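Cobalamin biosynthesis protein CobN (Mycobacterium tuberculosis, PDB 7C6O) is the large, catalytic subunit of cobaltochelatase, the enzyme that uses ATP to insert cobalt into the corrin ring during cobalamin biosynthesis. Local coordinates at residues A[259-263]-A[843-849]; A[277-283]-A[813-819]; A[285-291]-A[306-312]; A[296-302]-A[566-572]; A[312-316]-A[599-603]. One frame throughout, in Å; residues are numbered along the deposited sequence.

Contact 1: A[259-263]-A[843-849]; sequences PAAAS and YSVDPKA. With GOL (glycerol), chain D.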
# COMPACT_ATOMS: atom_id res chain seq x y z
N PRO A 259 -15.30 -7.73 4.00
CA PRO A 259 -14.46 -6.93 3.09
C PRO A 259 -13.68 -7.75 2.08
O PRO A 259 -13.40 -7.26 0.98
CB PRO A 259 -13.53 -6.17 4.05
CG PRO A 259 -13.52 -6.99 5.30
CD PRO A 259 -14.90 -7.57 5.40
N ALA A 260 -13.34 -9.00 2.42
CA ALA A 260 -12.61 -9.85 1.48
C ALA A 260 -13.37 -10.07 0.18
O ALA A 260 -12.76 -10.39 -0.84
CB ALA A 260 -12.30 -11.20 2.12
N ALA A 261 -14.69 -9.91 0.18
CA ALA A 261 -15.49 -10.11 -1.03
C ALA A 261 -15.73 -8.82 -1.80
O ALA A 261 -16.46 -8.84 -2.80
CB ALA A 261 -16.82 -10.76 -0.67
N ALA A 262 -15.13 -7.71 -1.38
CA ALA A 262 -15.41 -6.40 -1.96
C ALA A 262 -14.18 -5.73 -2.56
O ALA A 262 -14.26 -4.55 -2.94
CB ALA A 262 -16.04 -5.48 -0.92
N SER A 263 -13.05 -6.42 -2.65
CA SER A 263 -11.83 -5.81 -3.17
C SER A 263 -11.77 -6.02 -4.68
O SER A 263 -12.76 -6.41 -5.31
CB SER A 263 -10.61 -6.35 -2.44
OG SER A 263 -10.59 -7.77 -2.43
N TYR A 843 -9.16 1.84 -1.80
CA TYR A 843 -8.78 0.90 -0.75
C TYR A 843 -8.09 -0.29 -1.40
O TYR A 843 -7.95 -0.37 -2.62
CB TYR A 843 -10.00 0.48 0.08
CG TYR A 843 -11.14 -0.13 -0.72
CD1 TYR A 843 -11.16 -1.50 -1.00
CD2 TYR A 843 -12.20 0.64 -1.15
CE1 TYR A 843 -12.21 -2.06 -1.71
CE2 TYR A 843 -13.26 0.08 -1.86
CZ TYR A 843 -13.25 -1.27 -2.13
OH TYR A 843 -14.30 -1.83 -2.84
N SER A 844 -7.64 -1.24 -0.57
CA SER A 844 -6.87 -2.36 -1.08
C SER A 844 -7.58 -3.66 -0.70
O SER A 844 -8.58 -4.02 -1.33
CB SER A 844 -5.42 -2.30 -0.59
OG SER A 844 -5.35 -2.20 0.82
N VAL A 845 -7.09 -4.39 0.30
CA VAL A 845 -7.54 -5.74 0.57
C VAL A 845 -7.77 -5.93 2.06
O VAL A 845 -7.28 -5.16 2.89
CB VAL A 845 -6.53 -6.80 0.06
CG1 VAL A 845 -6.35 -6.68 -1.45
CG2 VAL A 845 -5.19 -6.64 0.77
N ASP A 846 -8.53 -6.96 2.39
CA ASP A 846 -8.61 -7.46 3.75
C ASP A 846 -7.28 -8.12 4.07
O ASP A 846 -6.98 -9.18 3.50
CB ASP A 846 -9.78 -8.44 3.90
CG ASP A 846 -9.89 -9.04 5.30
OD1 ASP A 846 -9.10 -8.67 6.19
OD2 ASP A 846 -10.79 -9.89 5.50
N PRO A 847 -6.46 -7.56 4.96
CA PRO A 847 -5.12 -8.11 5.18
C PRO A 847 -5.12 -9.45 5.89
O PRO A 847 -4.07 -10.11 5.92
CB PRO A 847 -4.44 -7.04 6.04
CG PRO A 847 -5.57 -6.40 6.79
CD PRO A 847 -6.74 -6.40 5.83
N LYS A 848 -6.24 -9.88 6.47
CA LYS A 848 -6.36 -11.20 7.07
C LYS A 848 -6.88 -12.24 6.09
O LYS A 848 -7.06 -13.40 6.48
CB LYS A 848 -7.29 -11.13 8.29
CG LYS A 848 -6.75 -10.26 9.42
CD LYS A 848 -7.83 -9.93 10.45
CE LYS A 848 -8.29 -11.16 11.21
NZ LYS A 848 -7.19 -11.75 12.02
N ALA A 849 -7.11 -11.86 4.83
CA ALA A 849 -7.65 -12.76 3.82
C ALA A 849 -6.68 -12.98 2.67
O ALA A 849 -7.09 -13.24 1.53
CB ALA A 849 -8.99 -12.22 3.29
C1 GOL D . -9.92 -11.26 -1.35
O1 GOL D . -10.59 -12.44 -1.06
C2 GOL D . -9.05 -10.94 -0.14
O2 GOL D . -7.97 -11.80 -0.04
C3 GOL D . -8.60 -9.49 -0.37
O3 GOL D . -9.55 -8.66 0.22
O HOH W 1 -13.56 -10.57 5.05
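Tyr-843 meets the end of segment 259-263 through the edge of its ring: its OH donates to the carbonyl O of Ala-262 at 2.7 Å, and that oxygen lies in the ring plane. The ring is also stacked with Phe-317. Ser-844 takes part through its backbone, its O packing 3.3 Å from CB of Ser-263. At Val-845 a glycerol molecule, probably from the crystallisation liquor, lies between the segments, with its C3 3.4 Å from the valine CB. Its O3 accepts from the backbone N of Asp-846 (2.9 Å, 161°) and is hydrogen-bonded to OG of Ser-263 at 3.0 Å. The carboxylate of Asp-846 turns toward Pro-259 because CG stands opposite the backbone N (chi1 178°). OD2 accepts a hydrogen bond from water 1, which accepts from N of Ala-260, and forms a salt bridge with Arg-917; OD1 closes an Asx turn with N of Lys-848. Finally, CB of Ala-849 rests 3.7 Å from CB of Ala-260. The loop after strand 246-249 is thus tied to the segment before helix 853-874 by one direct hydrogen bond, the remaining polar links running through water and glycerol.

Contact 2: A[277-283]-A[813-819]; sequences AALDIPI and RALDGRF
Asp-280, with positive phi (57°) just past helix 274-277, engages two arginines and a backbone amide with a single carboxylate. OD1 of Asp-280 forms a salt bridge with NH2 of Arg-813 at 2.9 Å and also accepts from N of Phe-819 at 2.9 Å, which arrives from the anti side, tilted out of the carboxylate plane. OD2 of Asp-280 takes NH1 of Arg-818 at 2.9 Å, likewise anti and tilted, with the oxygen near the guanidinium plane. Both guanidinium groups lie within 20° of coplanarity with the carboxylate. Water 2 joins OD2 to NH2 of Arg-813, whose NH1 reaches O of Phe-819, so this arginine spans both sides of the contact. Gly-817 ends helix 807-815 in a Schellman motif and sets its O 3.2 Å from CD of Pro-282; Arg-360 bonds to that O and to O of Asp-280. With CG anti to the backbone N (chi1 179°), the Phe-819 ring meets CB of Ala-277 obliquely through CE2 (3.6 Å), with CD1 of Ile-283 more loosely near CE1. Because Arg-360 also brings like charge close to Arg-818, the carboxylate probably offsets crowded positive charge where this helix end meets the entry to strand 283-289.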
# COMPACT_ATOMS: atom_id res chain seq x y z
N ALA A 277 -22.07 8.57 2.36
CA ALA A 277 -21.55 9.42 1.28
C ALA A 277 -22.52 10.54 0.93
O ALA A 277 -22.09 11.62 0.52
CB ALA A 277 -21.25 8.57 0.05
N ALA A 278 -23.82 10.30 1.11
CA ALA A 278 -24.81 11.32 0.78
C ALA A 278 -24.63 12.57 1.64
O ALA A 278 -24.99 13.67 1.20
CB ALA A 278 -26.23 10.76 0.95
N LEU A 279 -24.09 12.43 2.85
CA LEU A 279 -23.79 13.60 3.66
C LEU A 279 -22.76 14.50 2.99
O LEU A 279 -22.77 15.72 3.20
CB LEU A 279 -23.30 13.17 5.04
CG LEU A 279 -24.20 12.26 5.87
CD1 LEU A 279 -23.47 11.78 7.11
CD2 LEU A 279 -25.49 12.97 6.25
N ASP A 280 -21.87 13.91 2.19
CA ASP A 280 -20.86 14.65 1.43
C ASP A 280 -19.98 15.50 2.35
O ASP A 280 -19.79 16.70 2.13
CB ASP A 280 -21.51 15.50 0.34
CG ASP A 280 -20.51 15.94 -0.72
OD1 ASP A 280 -19.48 15.26 -0.89
OD2 ASP A 280 -20.77 16.97 -1.39
N ILE A 281 -19.45 14.88 3.39
CA ILE A 281 -18.52 15.54 4.30
C ILE A 281 -17.34 14.62 4.53
O ILE A 281 -17.43 13.40 4.32
CB ILE A 281 -19.20 15.93 5.64
CG1 ILE A 281 -19.74 14.69 6.34
CG2 ILE A 281 -20.29 16.96 5.42
CD1 ILE A 281 -20.37 14.99 7.69
N PRO A 282 -16.19 15.17 4.95
CA PRO A 282 -15.05 14.31 5.28
C PRO A 282 -15.35 13.46 6.50
O PRO A 282 -15.91 13.94 7.49
CB PRO A 282 -13.92 15.31 5.55
CG PRO A 282 -14.35 16.57 4.88
CD PRO A 282 -15.84 16.60 5.00
N ILE A 283 -14.97 12.19 6.42
CA ILE A 283 -15.18 11.22 7.49
C ILE A 283 -13.81 10.70 7.88
O ILE A 283 -13.15 10.01 7.10
CB ILE A 283 -16.11 10.08 7.06
CG1 ILE A 283 -17.47 10.64 6.61
CG2 ILE A 283 -16.28 9.07 8.19
CD1 ILE A 283 -18.45 9.59 6.13
N ARG A 813 -13.04 18.72 -5.98
CA ARG A 813 -13.98 18.37 -4.92
C ARG A 813 -13.24 18.17 -3.60
O ARG A 813 -13.72 18.60 -2.54
CB ARG A 813 -14.77 17.11 -5.28
CG ARG A 813 -15.74 17.28 -6.44
CD ARG A 813 -16.68 16.07 -6.58
NE ARG A 813 -17.58 15.93 -5.44
CZ ARG A 813 -17.55 14.92 -4.57
NH1 ARG A 813 -16.68 13.93 -4.72
NH2 ARG A 813 -18.41 14.89 -3.56
N ALA A 814 -12.08 17.51 -3.64
CA ALA A 814 -11.31 17.29 -2.42
C ALA A 814 -10.81 18.60 -1.84
O ALA A 814 -10.81 18.78 -0.62
CB ALA A 814 -10.15 16.34 -2.70
N LEU A 815 -10.38 19.53 -2.70
CA LEU A 815 -9.98 20.85 -2.25
C LEU A 815 -11.15 21.61 -1.63
O LEU A 815 -10.93 22.55 -0.86
CB LEU A 815 -9.40 21.66 -3.41
CG LEU A 815 -7.99 21.28 -3.86
CD1 LEU A 815 -7.68 21.88 -5.22
CD2 LEU A 815 -6.96 21.74 -2.83
N ASP A 816 -12.38 21.22 -1.96
CA ASP A 816 -13.59 21.80 -1.40
C ASP A 816 -14.08 21.04 -0.17
O ASP A 816 -15.16 21.35 0.34
CB ASP A 816 -14.69 21.82 -2.45
CG ASP A 816 -15.19 23.22 -2.73
OD1 ASP A 816 -14.47 23.98 -3.41
OD2 ASP A 816 -16.30 23.55 -2.26
N GLY A 817 -13.32 20.05 0.30
CA GLY A 817 -13.72 19.31 1.48
C GLY A 817 -14.93 18.42 1.28
O GLY A 817 -15.68 18.19 2.24
N ARG A 818 -15.16 17.93 0.07
CA ARG A 818 -16.27 17.03 -0.17
C ARG A 818 -15.81 15.58 0.02
O ARG A 818 -14.62 15.28 0.07
CB ARG A 818 -16.83 17.24 -1.57
CG ARG A 818 -17.22 18.69 -1.82
CD ARG A 818 -18.27 18.82 -2.90
NE ARG A 818 -18.77 20.19 -3.01
CZ ARG A 818 -19.88 20.63 -2.43
NH1 ARG A 818 -20.63 19.80 -1.70
NH2 ARG A 818 -20.26 21.89 -2.58
N PHE A 819 -16.79 14.69 0.16
CA PHE A 819 -16.47 13.27 0.31
C PHE A 819 -15.99 12.70 -1.02
O PHE A 819 -16.67 12.83 -2.04
CB PHE A 819 -17.68 12.50 0.82
CG PHE A 819 -17.44 11.02 0.97
CD1 PHE A 819 -16.72 10.53 2.06
CD2 PHE A 819 -17.91 10.13 0.03
CE1 PHE A 819 -16.49 9.17 2.20
CE2 PHE A 819 -17.69 8.76 0.17
CZ PHE A 819 -16.97 8.29 1.25
O HOH W 2 -20.11 16.69 -4.50

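Contact 3: A[285-291]-A[306-312]; sequences QGLCLTS and LDVASQV
Gln-311 makes the tight, buried part of the contact by presenting its amide to the backbone of Cys-288. OE1 of Gln-311 accepts from N of Cys-288 on a lone pair in its carbonyl plane (2.9 Å, 162°), while NE2 of Gln-311 donates to O of Cys-288 at 2.8 Å, approaching from above that carbonyl's plane. Two direct bonds, with a third to OE1 from water 3, fix the amide's rotation, and the extended chain beyond CG spans the distance from the helix. CD2 of Leu-287 packs across the Gln-311 chain, 4.0 Å from its CB, and also touches CG2 of Val-312. Strand 283-289 runs in a mixed sheet beside the parallel strand 321-331, and helix 305-313 belongs to the beta-alpha-beta crossover between them; the axes of 285-289 and 306-312 approach to 9.4 Å at 150°, nearly antiparallel. Against this buried core, the end at Thr-290 and Ser-291 is partly exposed. The syn lone pair of OD2 of Asp-307, itself buried, receives N of Thr-290 at 2.9 Å, and OD1 of Asp-307 lies 2.8 Å from OG1 of Thr-290. There water 4 bridges OD2 to OG of Ser-291, and exposed Leu-306 touches Thr-290 through CD2.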
# COMPACT_ATOMS: atom_id res chain seq x y z
N GLN A 285 -11.20 8.69 10.51
CA GLN A 285 -11.08 7.67 11.55
C GLN A 285 -10.13 8.16 12.63
O GLN A 285 -8.92 8.28 12.40
CB GLN A 285 -10.60 6.35 10.96
CG GLN A 285 -10.72 5.18 11.93
CD GLN A 285 -12.11 4.57 11.93
OE1 GLN A 285 -12.77 4.52 10.89
NE2 GLN A 285 -12.55 4.09 13.09
N GLY A 286 -10.67 8.47 13.80
CA GLY A 286 -9.84 8.74 14.96
C GLY A 286 -9.54 7.45 15.67
O GLY A 286 -10.46 6.78 16.16
N LEU A 287 -8.27 7.07 15.74
CA LEU A 287 -7.92 5.74 16.22
C LEU A 287 -8.01 5.67 17.74
O LEU A 287 -7.55 6.57 18.45
CB LEU A 287 -6.51 5.37 15.74
CG LEU A 287 -6.27 5.47 14.23
CD1 LEU A 287 -4.83 5.13 13.90
CD2 LEU A 287 -7.23 4.56 13.46
N CYS A 288 -8.63 4.60 18.23
CA CYS A 288 -8.75 4.32 19.66
C CYS A 288 -8.16 2.93 19.86
O CYS A 288 -8.84 1.92 19.66
CB CYS A 288 -10.20 4.38 20.12
SG CYS A 288 -10.98 5.98 19.87
N LEU A 289 -6.89 2.87 20.25
CA LEU A 289 -6.18 1.60 20.25
C LEU A 289 -6.69 0.69 21.36
O LEU A 289 -6.99 1.14 22.47
CB LEU A 289 -4.68 1.83 20.42
CG LEU A 289 -4.04 2.75 19.38
CD1 LEU A 289 -2.52 2.62 19.41
CD2 LEU A 289 -4.58 2.45 17.99
N THR A 290 -6.82 -0.59 21.04
CA THR A 290 -7.13 -1.62 22.03
C THR A 290 -5.90 -2.12 22.75
O THR A 290 -5.91 -3.23 23.30
CB THR A 290 -7.87 -2.78 21.36
OG1 THR A 290 -7.02 -3.39 20.38
CG2 THR A 290 -9.14 -2.30 20.69
N SER A 291 -4.83 -1.33 22.75
CA SER A 291 -3.57 -1.60 23.41
C SER A 291 -3.17 -0.39 24.24
O SER A 291 -3.59 0.73 23.94
CB SER A 291 -2.47 -1.94 22.39
OG SER A 291 -2.47 -1.01 21.33
N LEU A 306 -4.73 -6.59 15.18
CA LEU A 306 -6.19 -6.43 15.22
C LEU A 306 -6.59 -5.01 14.86
O LEU A 306 -7.54 -4.79 14.09
CB LEU A 306 -6.73 -6.81 16.59
CG LEU A 306 -8.09 -6.21 16.97
CD1 LEU A 306 -9.21 -6.81 16.12
CD2 LEU A 306 -8.37 -6.37 18.45
N ASP A 307 -5.89 -4.01 15.41
CA ASP A 307 -6.25 -2.63 15.14
C ASP A 307 -5.92 -2.22 13.71
O ASP A 307 -6.64 -1.39 13.13
CB ASP A 307 -5.57 -1.70 16.15
CG ASP A 307 -6.19 -1.79 17.53
OD1 ASP A 307 -7.18 -2.54 17.69
OD2 ASP A 307 -5.70 -1.11 18.45
N VAL A 308 -4.86 -2.78 13.13
CA VAL A 308 -4.55 -2.51 11.72
C VAL A 308 -5.73 -2.91 10.84
O VAL A 308 -6.18 -2.15 9.98
CB VAL A 308 -3.27 -3.24 11.30
CG1 VAL A 308 -3.10 -3.16 9.78
CG2 VAL A 308 -2.06 -2.65 12.01
N ALA A 309 -6.26 -4.12 11.06
CA ALA A 309 -7.35 -4.62 10.24
C ALA A 309 -8.65 -3.87 10.51
O ALA A 309 -9.33 -3.42 9.58
CB ALA A 309 -7.53 -6.12 10.47
N SER A 310 -9.02 -3.72 11.79
CA SER A 310 -10.35 -3.26 12.14
C SER A 310 -10.50 -1.74 12.15
O SER A 310 -11.60 -1.24 11.90
CB SER A 310 -10.76 -3.81 13.51
OG SER A 310 -9.86 -3.40 14.51
N GLN A 311 -9.43 -1.00 12.42
CA GLN A 311 -9.53 0.46 12.50
C GLN A 311 -8.86 1.18 11.35
O GLN A 311 -8.98 2.41 11.26
CB GLN A 311 -8.96 0.97 13.82
CG GLN A 311 -9.78 0.56 15.03
CD GLN A 311 -9.33 1.26 16.29
OE1 GLN A 311 -9.30 2.49 16.36
NE2 GLN A 311 -8.96 0.48 17.30
N VAL A 312 -8.16 0.48 10.46
CA VAL A 312 -7.50 1.14 9.34
C VAL A 312 -7.88 0.46 8.03
O VAL A 312 -8.55 1.07 7.18
CB VAL A 312 -5.97 1.17 9.53
CG1 VAL A 312 -5.30 1.83 8.33
CG2 VAL A 312 -5.61 1.91 10.81
O HOH W 3 -11.20 4.19 15.63
O HOH W 4 -3.04 -1.10 18.74

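Contact 4: A[296-302]-A[566-572]; sequences WCANDDG and GKTLGMS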
# COMPACT_ATOMS: atom_id res chain seq x y z
N TRP A 296 2.40 1.76 22.89
CA TRP A 296 2.41 2.58 21.68
C TRP A 296 3.62 3.51 21.66
O TRP A 296 4.27 3.67 20.62
CB TRP A 296 1.11 3.37 21.59
CG TRP A 296 1.02 4.35 20.45
CD1 TRP A 296 0.83 4.06 19.13
CD2 TRP A 296 1.07 5.78 20.54
NE1 TRP A 296 0.78 5.22 18.39
CE2 TRP A 296 0.92 6.29 19.23
CE3 TRP A 296 1.23 6.68 21.60
CZ2 TRP A 296 0.93 7.65 18.96
CZ3 TRP A 296 1.25 8.03 21.33
CH2 TRP A 296 1.09 8.51 20.02
N CYS A 297 3.93 4.14 22.79
CA CYS A 297 5.09 5.03 22.85
C CYS A 297 6.40 4.27 22.70
O CYS A 297 7.37 4.81 22.15
CB CYS A 297 5.09 5.81 24.16
SG CYS A 297 3.80 7.06 24.29
N ALA A 298 6.45 3.02 23.17
CA ALA A 298 7.71 2.30 23.27
C ALA A 298 8.20 1.79 21.92
O ALA A 298 9.42 1.74 21.69
CB ALA A 298 7.58 1.14 24.25
N ASN A 299 7.30 1.40 21.03
CA ASN A 299 7.66 0.70 19.80
C ASN A 299 7.41 1.56 18.58
O ASN A 299 6.67 2.55 18.62
CB ASN A 299 6.88 -0.61 19.67
CG ASN A 299 6.91 -1.44 20.94
OD1 ASN A 299 5.88 -1.89 21.42
ND2 ASN A 299 8.10 -1.63 21.49
N ASP A 300 8.03 1.17 17.46
CA ASP A 300 7.64 1.69 16.16
C ASP A 300 6.48 0.90 15.56
O ASP A 300 5.93 1.32 14.54
CB ASP A 300 8.83 1.66 15.18
CG ASP A 300 9.90 2.66 15.54
OD1 ASP A 300 11.02 2.23 15.90
OD2 ASP A 300 9.63 3.88 15.48
N ASP A 301 6.11 -0.22 16.17
CA ASP A 301 4.96 -1.02 15.78
C ASP A 301 3.73 -0.38 16.41
O ASP A 301 3.30 -0.76 17.50
CB ASP A 301 5.15 -2.46 16.22
CG ASP A 301 4.11 -3.40 15.64
OD1 ASP A 301 3.35 -2.97 14.75
OD2 ASP A 301 4.07 -4.57 16.08
N GLY A 302 3.15 0.59 15.71
CA GLY A 302 2.18 1.48 16.34
C GLY A 302 0.88 0.81 16.73
O GLY A 302 0.36 1.04 17.83
N GLY A 566 9.55 6.72 11.50
CA GLY A 566 8.48 6.88 12.46
C GLY A 566 7.79 5.54 12.66
O GLY A 566 8.26 4.51 12.18
N LYS A 567 6.66 5.59 13.36
CA LYS A 567 5.90 4.37 13.58
C LYS A 567 5.31 3.86 12.27
O LYS A 567 5.14 4.60 11.29
CB LYS A 567 4.78 4.61 14.60
CG LYS A 567 5.29 5.08 15.96
CD LYS A 567 4.17 5.10 16.99
CE LYS A 567 4.63 5.80 18.27
NZ LYS A 567 5.89 5.22 18.81
N THR A 568 5.00 2.56 12.25
CA THR A 568 4.37 1.93 11.10
C THR A 568 3.11 2.68 10.68
O THR A 568 2.92 3.01 9.51
CB THR A 568 4.04 0.47 11.42
OG1 THR A 568 3.22 0.44 12.60
CG2 THR A 568 5.31 -0.33 11.68
N LEU A 569 2.23 2.93 11.64
CA LEU A 569 1.04 3.75 11.47
C LEU A 569 0.54 4.11 12.86
O LEU A 569 1.09 3.65 13.87
CB LEU A 569 -0.03 3.05 10.62
CG LEU A 569 -0.85 1.89 11.19
CD1 LEU A 569 -1.96 1.51 10.22
CD2 LEU A 569 0.02 0.68 11.48
N GLY A 570 -0.49 4.93 12.92
CA GLY A 570 -0.87 5.53 14.18
C GLY A 570 0.17 6.54 14.62
O GLY A 570 0.79 6.39 15.68
N MET A 571 0.37 7.58 13.81
CA MET A 571 1.52 8.46 13.97
C MET A 571 1.48 9.18 15.31
O MET A 571 0.42 9.53 15.83
CB MET A 571 1.57 9.48 12.83
CG MET A 571 1.36 8.89 11.44
SD MET A 571 2.32 7.40 11.11
CE MET A 571 3.99 8.04 11.11
N SER A 572 2.67 9.39 15.87
CA SER A 572 2.86 10.12 17.12
C SER A 572 3.44 11.50 16.84
O SER A 572 3.80 11.83 15.71
CB SER A 572 3.79 9.35 18.07
OG SER A 572 5.14 9.41 17.62
O HOH W 5 8.38 5.64 17.51
O HOH W 6 1.78 -1.46 13.50
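Trp-296 and Lys-567 dominate the hydrogen bonding. NE1 of Trp-296 donates to O of Gly-570 at 3.0 Å, the acceptor lying in the indole plane. NZ of Lys-567 donates to O of Trp-296 (2.9 Å) and to O of Asn-299 (2.8 Å), and also to water 5, which passes the link on to OD2 of Asp-300. The bend at the end of the lysine chain (chi4 -53°) turns the ammonium into this group of carbonyl oxygens at the C-terminal end of helix 293-298, where its charge would be expected to suit the helix end. Bonds of backbone amides follow: N of Thr-568 points almost straight at O of Asp-300, at 2.8 Å. N of Gly-302, the last residue of the inverse gamma turn centred on Asp-301, donates to OG1 of Thr-568. Segment 296-302, part of the crossover after strand 283-289, is joined in this way to the long loop between strand 551-555 and helix 576-581. Among the weaker contacts, CE of Lys-567 lies over one indole face in a CH-pi contact, 4.0 Å from the five-membered ring centroid of Trp-296. CB of Ser-572 touches CH2 of Trp-296 at 3.4 Å. CA of Gly-302 makes a CH...O contact with the buried O of Leu-569 at 3.5 Å.

Contact 5: A[312-316]-A[599-603]; sequences VAVPE and TQAKR
The guanidinium of Arg-603 lies between methyl groups: CG1 of Val-312 is over one face, 3.4 Å from NE, and CG2 of Thr-599, from the arginine's own helix, lies over the opposite face, offset toward the rim. Its edge is given to Glu-316, gripped side-on by two nitrogens. NE of Arg-603 donates to OE2 of Glu-316 at 2.8 Å and NH2 of Arg-603 to OE1 of Glu-316 at 2.9 Å, both nearly straight and both in the guanidinium plane. The two flat groups are nonetheless turned 38° apart, and the nitrogens meet the carboxylate from above its plane. Fully extended from CG to NE (chi3 178°), the arginine runs across the glutamate at about a right angle, and its NH2 comes within 3.6 Å of CB of Ala-313. CE of Lys-602 packs 3.7 Å from CD of Glu-316, but its ammonium group turns to Asn-841 and O of Phe-842. Water 7 joins OE1 of Glu-316 to OG1 of Thr-599, so the buried carboxylate accepts from NE, NH2 and this water. This is a bidentate salt bridge that joins the residues just past helix 305-313 to helix 595-604, the helix of the beta-alpha-beta unit formed with parallel strands 586-591 and 608-612.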
# COMPACT_ATOMS: atom_id res chain seq x y z
N VAL A 312 -8.16 0.48 10.46
CA VAL A 312 -7.50 1.14 9.34
C VAL A 312 -7.88 0.46 8.03
O VAL A 312 -8.55 1.07 7.18
CB VAL A 312 -5.97 1.17 9.53
CG1 VAL A 312 -5.30 1.83 8.33
CG2 VAL A 312 -5.61 1.91 10.81
N ALA A 313 -7.48 -0.80 7.85
CA ALA A 313 -7.58 -1.44 6.54
C ALA A 313 -9.02 -1.52 6.06
O ALA A 313 -9.32 -1.18 4.91
CB ALA A 313 -6.95 -2.83 6.59
N VAL A 314 -9.93 -2.00 6.91
CA VAL A 314 -11.33 -2.14 6.52
C VAL A 314 -12.02 -0.78 6.49
O VAL A 314 -12.77 -0.51 5.55
CB VAL A 314 -12.06 -3.15 7.43
CG1 VAL A 314 -13.53 -3.24 7.05
CG2 VAL A 314 -11.40 -4.52 7.32
N PRO A 315 -11.81 0.11 7.47
CA PRO A 315 -12.38 1.46 7.34
C PRO A 315 -11.99 2.19 6.06
O PRO A 315 -12.73 3.07 5.61
CB PRO A 315 -11.86 2.19 8.58
CG PRO A 315 -11.75 1.12 9.59
CD PRO A 315 -11.26 -0.09 8.83
N GLU A 316 -10.85 1.85 5.45
CA GLU A 316 -10.50 2.42 4.15
C GLU A 316 -11.50 2.03 3.07
O GLU A 316 -11.67 2.77 2.09
CB GLU A 316 -9.09 1.98 3.74
CG GLU A 316 -7.98 2.68 4.50
CD GLU A 316 -6.60 2.12 4.17
OE1 GLU A 316 -6.51 1.04 3.56
OE2 GLU A 316 -5.60 2.78 4.54
N THR A 599 -1.41 3.44 -0.34
CA THR A 599 -1.88 3.13 1.00
C THR A 599 -0.97 3.73 2.06
O THR A 599 -1.43 4.18 3.12
CB THR A 599 -2.00 1.62 1.16
OG1 THR A 599 -2.98 1.12 0.23
CG2 THR A 599 -2.42 1.25 2.56
N GLN A 600 0.34 3.75 1.80
CA GLN A 600 1.27 4.31 2.78
C GLN A 600 1.01 5.79 3.00
O GLN A 600 1.09 6.29 4.13
CB GLN A 600 2.72 4.08 2.34
CG GLN A 600 3.76 4.35 3.43
CD GLN A 600 3.73 3.32 4.56
OE1 GLN A 600 2.69 3.04 5.15
NE2 GLN A 600 4.89 2.75 4.86
N ALA A 601 0.68 6.51 1.92
CA ALA A 601 0.31 7.92 2.07
C ALA A 601 -1.01 8.06 2.83
O ALA A 601 -1.16 8.98 3.64
CB ALA A 601 0.21 8.58 0.70
N LYS A 602 -1.96 7.16 2.58
CA LYS A 602 -3.23 7.21 3.31
C LYS A 602 -3.03 7.06 4.81
O LYS A 602 -3.71 7.72 5.60
CB LYS A 602 -4.17 6.10 2.81
CG LYS A 602 -4.66 6.24 1.38
CD LYS A 602 -5.37 4.97 0.92
CE LYS A 602 -6.71 4.77 1.62
NZ LYS A 602 -7.76 5.68 1.07
N ARG A 603 -2.09 6.20 5.21
CA ARG A 603 -1.97 5.80 6.61
C ARG A 603 -0.93 6.58 7.39
O ARG A 603 -1.11 6.77 8.60
CB ARG A 603 -1.66 4.30 6.69
CG ARG A 603 -2.72 3.44 6.03
CD ARG A 603 -2.42 1.96 6.12
NE ARG A 603 -3.51 1.18 5.52
CZ ARG A 603 -3.54 -0.15 5.45
NH1 ARG A 603 -2.54 -0.87 5.94
NH2 ARG A 603 -4.57 -0.74 4.88
O HOH W 7 -5.56 0.44 1.15
O HOH W 8 -10.34 4.75 1.02

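How the contacts relate
Contact 1 opens first, at 259-263, and its loop, closed only at 843-849, encloses all the others. Contact 2, opening at 277-283 and closing at 813-819, nests inside it and in turn encloses contacts 3, 4 and 5. Contact 3 closes a short loop, 285-291 to 306-312, within one beta-alpha-beta crossover. Contact 4 starts inside that loop and closes at 566-572, so the two cross; contact 5, from 312-316 to 599-603, crosses contact 4 but follows contact 3 in series, sharing Val-312. Contacts 4 and 5 tie the seven-stranded sheet region to the sheet that contains strands 551-555 and 586-591, with Leu-569 packing on Val-312, while contacts 1 and 2 add the segments around 813-849.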